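Local coordinates for probable N-acetyl-gamma-glutamyl-phosphate reductase, chloroplastic (Arabidopsis thaliana, PDB 1XYG), which probably catalyses the NADPH-dependent reduction of N-acetyl-L-glutamyl 5-phosphate to its semialdehyde, a step of arginine biosynthesis in the chloroplast, at residues A133-L136 / Q137-V140; D282-F285 / V286-L289. All coordinates share one frame; numbering follows the deposited sequence.

Contact 1. Residues A133-L136 / Q137-V140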
loop_
_atom_site.group_PDB
_atom_site.type_symbol
_atom_site.label_atom_id
_atom_site.label_comp_id
_atom_site.label_asym_id
_atom_site.label_seq_id
_atom_site.Cartn_x
_atom_site.Cartn_y
_atom_site.Cartn_z
ATOM N N ALA A 133 -0.609 -22.053 -36.136
ATOM C CA ALA A 133 -0.653 -23.470 -35.787
ATOM C C ALA A 133 -2.098 -23.946 -35.859
ATOM O O ALA A 133 -2.591 -24.649 -34.975
ATOM C CB ALA A 133 -0.098 -23.676 -34.379
ATOM N N VAL A 134 -2.767 -23.553 -36.936
ATOM C CA VAL A 134 -4.171 -23.881 -37.161
ATOM C C VAL A 134 -4.562 -25.333 -36.889
ATOM O O VAL A 134 -5.573 -25.585 -36.232
ATOM C CB VAL A 134 -4.592 -23.518 -38.604
ATOM C CG1 VAL A 134 -6.027 -23.962 -38.859
ATOM C CG2 VAL A 134 -4.469 -22.020 -38.823
ATOM N N GLU A 135 -3.781 -26.280 -37.406
ATOM C CA GLU A 135 -4.071 -27.703 -37.217
ATOM C C GLU A 135 -3.956 -28.140 -35.764
ATOM O O GLU A 135 -4.861 -28.772 -35.219
ATOM C CB GLU A 135 -3.130 -28.586 -38.051
ATOM C CG GLU A 135 -3.491 -28.824 -39.516
ATOM C CD GLU A 135 -4.962 -28.665 -39.818
ATOM O OE1 GLU A 135 -5.787 -29.288 -39.127
ATOM O OE2 GLU A 135 -5.291 -27.918 -40.760
ATOM N N LEU A 136 -2.821 -27.828 -35.150
ATOM C CA LEU A 136 -2.577 -28.192 -33.760
ATOM C C LEU A 136 -3.704 -27.680 -32.873
ATOM O O LEU A 136 -4.101 -28.335 -31.909
ATOM C CB LEU A 136 -1.243 -27.603 -33.287
ATOM C CG LEU A 136 -0.784 -28.005 -31.879
ATOM C CD1 LEU A 136 -0.751 -29.515 -31.788
ATOM C CD2 LEU A 136 0.594 -27.432 -31.586
ATOM N N GLN A 137 -4.232 -26.512 -33.226
ATOM C CA GLN A 137 -5.303 -25.889 -32.462
ATOM C C GLN A 137 -6.505 -26.779 -32.190
ATOM O O GLN A 137 -7.117 -26.687 -31.126
ATOM C CB GLN A 137 -5.801 -24.624 -33.156
ATOM C CG GLN A 137 -6.946 -23.978 -32.392
ATOM C CD GLN A 137 -6.495 -23.450 -31.050
ATOM O OE1 GLN A 137 -5.631 -22.580 -30.984
ATOM N NE2 GLN A 137 -7.068 -23.975 -29.977
ATOM N N LYS A 138 -6.850 -27.646 -33.135
ATOM C CA LYS A 138 -8.011 -28.495 -32.931
ATOM C C LYS A 138 -7.863 -29.635 -31.942
ATOM O O LYS A 138 -8.849 -30.293 -31.607
ATOM C CB LYS A 138 -8.560 -29.042 -34.250
ATOM C CG LYS A 138 -7.652 -29.149 -35.438
ATOM C CD LYS A 138 -8.585 -29.188 -36.646
ATOM C CE LYS A 138 -7.969 -29.694 -37.923
ATOM N NZ LYS A 138 -8.860 -29.324 -39.058
ATOM N N GLU A 139 -6.652 -29.874 -31.459
ATOM C CA GLU A 139 -6.471 -30.939 -30.486
ATOM C C GLU A 139 -6.243 -30.347 -29.092
ATOM O O GLU A 139 -6.042 -31.072 -28.119
ATOM C CB GLU A 139 -5.306 -31.842 -30.884
ATOM C CG GLU A 139 -3.936 -31.249 -30.714
ATOM C CD GLU A 139 -2.860 -32.291 -30.927
ATOM O OE1 GLU A 139 -2.613 -32.670 -32.097
ATOM O OE2 GLU A 139 -2.277 -32.741 -29.917
ATOM N N VAL A 140 -6.304 -29.021 -29.007
ATOM C CA VAL A 140 -6.110 -28.312 -27.748
ATOM C C VAL A 140 -7.350 -28.335 -26.864
ATOM O O VAL A 140 -8.470 -28.171 -27.345
ATOM C CB VAL A 140 -5.739 -26.832 -27.992
ATOM C CG1 VAL A 140 -5.583 -26.108 -26.656
ATOM C CG2 VAL A 140 -4.458 -26.742 -28.810
#
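Leu136 and Glu139 meet through their side chains in this short helical turn. One methyl of the leucine, CD1, lies 3.6 Å from Glu139 CD, so a branched aliphatic end rests against a carboxylate, the two chains crossing at a slant. Glu139 reaches that spot because its CG sits between the backbone N and the carbonyl carbon (chi1 73°), which also brings CG to 3.2 Å from Leu136 O. That same carbonyl oxygen accepts the amide of Glu139, Glu139 N to Leu136 O 3.0 Å. The bond is fairly straight at the hydrogen (165°), but the donor stands well above the carbonyl plane. Val140 CG2 approaches Leu136 O as well, at 3.5 Å. One turn earlier, Gln137 N donates to Ala133 O over 3.0 Å, a helical i to i+4 bond almost in line with the carbonyl. Glu135 and Lys138 run side by side on the exposed surface, and their ion pair is doubtful because the modelled atoms crowd each other. Gln137 to Val140 form a type I beta turn, with Val140 N bonded to Gln137 O at 3.3 Å.

Behind these contacts, His131 uses both ring nitrogens: ND1 pairs with the Ala133 amide and NE2 with Gln137 OE1. Gln137 NE2 bonds to Phe115 O, so both ends of the buried amide are engaged and its flip should be fixed. Glu139 OE2 makes a long, weak ion pair with Arg156. Leu136 also packs on Ile99 of helix 95-100 and on Leu157, while Val140 meets Leu157 and Ala159; the turn thus carries helix 134-137 into strand 141-142 beside strand 157-159, at the edge of the parallel Rossmann-type sheet.

Contact 2. Residues D282-F285 / V286-L289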
loop_
_atom_site.group_PDB
_atom_site.type_symbol
_atom_site.label_atom_id
_atom_site.label_comp_id
_atom_site.label_asym_id
_atom_site.label_seq_id
_atom_site.Cartn_x
_atom_site.Cartn_y
_atom_site.Cartn_z
ATOM N N ASP A 282 -17.996 -31.043 -3.852
ATOM C CA ASP A 282 -16.832 -31.892 -3.598
ATOM C C ASP A 282 -15.547 -31.364 -4.230
ATOM O O ASP A 282 -14.553 -32.083 -4.336
ATOM C CB ASP A 282 -17.099 -33.315 -4.092
ATOM C CG ASP A 282 -18.209 -33.991 -3.320
ATOM O OD1 ASP A 282 -18.116 -34.040 -2.073
ATOM O OD2 ASP A 282 -19.173 -34.469 -3.956
ATOM N N GLU A 283 -15.571 -30.104 -4.644
ATOM C CA GLU A 283 -14.410 -29.485 -5.266
ATOM C C GLU A 283 -13.538 -28.802 -4.234
ATOM O O GLU A 283 -13.989 -27.916 -3.508
ATOM C CB GLU A 283 -14.862 -28.480 -6.322
ATOM C CG GLU A 283 -15.557 -29.142 -7.499
ATOM C CD GLU A 283 -14.604 -29.928 -8.390
ATOM O OE1 GLU A 283 -13.407 -30.033 -8.054
ATOM O OE2 GLU A 283 -15.059 -30.440 -9.439
ATOM N N GLU A 284 -12.283 -29.227 -4.170
ATOM C CA GLU A 284 -11.323 -28.661 -3.233
ATOM C C GLU A 284 -11.088 -27.159 -3.435
ATOM O O GLU A 284 -11.150 -26.377 -2.488
ATOM C CB GLU A 284 -9.981 -29.395 -3.361
ATOM C CG GLU A 284 -8.835 -28.792 -2.545
ATOM C CD GLU A 284 -9.098 -28.801 -1.044
ATOM O OE1 GLU A 284 -10.022 -29.513 -0.601
ATOM O OE2 GLU A 284 -8.376 -28.104 -0.303
ATOM N N PHE A 285 -10.847 -26.759 -4.678
ATOM C CA PHE A 285 -10.530 -25.369 -4.977
ATOM C C PHE A 285 -11.625 -24.349 -5.232
ATOM O O PHE A 285 -11.340 -23.160 -5.353
ATOM C CB PHE A 285 -9.531 -25.354 -6.119
ATOM C CG PHE A 285 -8.291 -26.132 -5.810
ATOM C CD1 PHE A 285 -7.456 -25.729 -4.766
ATOM C CD2 PHE A 285 -7.985 -27.292 -6.515
ATOM C CE1 PHE A 285 -6.328 -26.473 -4.426
ATOM C CE2 PHE A 285 -6.859 -28.046 -6.184
ATOM C CZ PHE A 285 -6.032 -27.637 -5.140
ATOM N N VAL A 286 -12.871 -24.789 -5.312
ATOM C CA VAL A 286 -13.961 -23.859 -5.536
ATOM C C VAL A 286 -14.914 -23.935 -4.348
ATOM O O VAL A 286 -15.585 -24.939 -4.137
ATOM C CB VAL A 286 -14.709 -24.196 -6.844
ATOM C CG1 VAL A 286 -15.766 -23.130 -7.140
ATOM C CG2 VAL A 286 -13.711 -24.315 -7.988
ATOM N N LYS A 287 -14.960 -22.864 -3.566
ATOM C CA LYS A 287 -15.818 -22.810 -2.394
ATOM C C LYS A 287 -17.001 -21.872 -2.604
ATOM O O LYS A 287 -16.832 -20.716 -3.000
ATOM C CB LYS A 287 -15.024 -22.328 -1.171
ATOM C CG LYS A 287 -13.732 -23.097 -0.877
ATOM C CD LYS A 287 -13.989 -24.595 -0.710
ATOM C CE LYS A 287 -12.733 -25.332 -0.259
ATOM N NZ LYS A 287 -12.905 -26.809 -0.373
ATOM N N VAL A 288 -18.198 -22.378 -2.345
ATOM C CA VAL A 288 -19.406 -21.570 -2.455
ATOM C C VAL A 288 -19.763 -21.162 -1.019
ATOM O O VAL A 288 -20.055 -22.013 -0.180
ATOM C CB VAL A 288 -20.563 -22.378 -3.068
ATOM C CG1 VAL A 288 -21.836 -21.543 -3.059
ATOM C CG2 VAL A 288 -20.205 -22.789 -4.483
ATOM N N LEU A 289 -19.713 -19.867 -0.727
ATOM C CA LEU A 289 -20.007 -19.395 0.623
ATOM C C LEU A 289 -21.509 -19.347 0.875
ATOM O O LEU A 289 -22.306 -19.415 -0.066
ATOM C CB LEU A 289 -19.389 -18.006 0.842
ATOM C CG LEU A 289 -17.935 -17.808 0.379
ATOM C CD1 LEU A 289 -17.473 -16.411 0.742
ATOM C CD2 LEU A 289 -17.030 -18.854 1.014
HETATM O O HOH W 1 -11.041 -28.204 1.378
#
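The Phe285 ring carries the CG methylene of Glu284 over the centre of one face, 3.8 Å above its plane, while the carboxylate of that glutamate lies near Lys287. The ring of Tyr305 meets that of Phe285 with the planes at about 45°, and Asn304, Thr349 and Leu352 also pack on the phenylalanine. Lys287 NZ stands 4.0 Å from Glu284 OE1, a long salt bridge bridged by a water: it donates to Glu284 OE1 at 2.6 Å and accepts from Lys287 NZ at 2.9 Å. Glu284 OE2 is bonded to Tyr305 OH, so the carboxylate is gripped at both oxygens. The ammonium also makes weak hydrogen bonds to two backbone carbonyls, Lys287 NZ to Glu284 O 2.8 Å and to Glu283 O 3.5 Å. A bend at chi2 (-56°) brings the lysine's end back beside the loop that precedes it. Replacing Lys287 with a methionine would probably cost both carbonyls this weak donor, the bridging water its ammonium partner and the Glu284 carboxylate its nearby positive charge. Glu283 looks elsewhere for its charge partner, in a salt bridge to Arg149.

Val286 packs on Tyr280 and Glu146, and Arg65 of a neighbouring subunit touches Lys287 and Leu289. Backbone bonds of Phe285, Lys287 and Leu289 alternate with Cys306 and Met308, the pattern of a parallel strand pair; strand 286-288 thus adds a parallel border strand beside 306-312 to the mixed, largely antiparallel sheet of the dimerisation domain, reached by a short loop from helix 269-280.

In the fold
Along the chain the two contacts come in series, neither nested nor crossed. Contact 1 closes the tight turn that takes helix 134-137 into strand 141-142, the outermost strand on one side of the parallel sheet in the NAD-binding part. Helix 145-153 follows contact 1, and its Glu146 and Arg149 meet contact 2, joining the two parts of the fold. Cys163, the likely active-site residue, comes next, at the start of helix 163-177. Much later, contact 2 closes the loop between helix 269-280 and strand 286-288, which borders the mixed sheet of the dimerisation part. The centres of contact 1 and contact 2 are about 32 Å apart, and the nearest atoms of the two contacts about 19 Å.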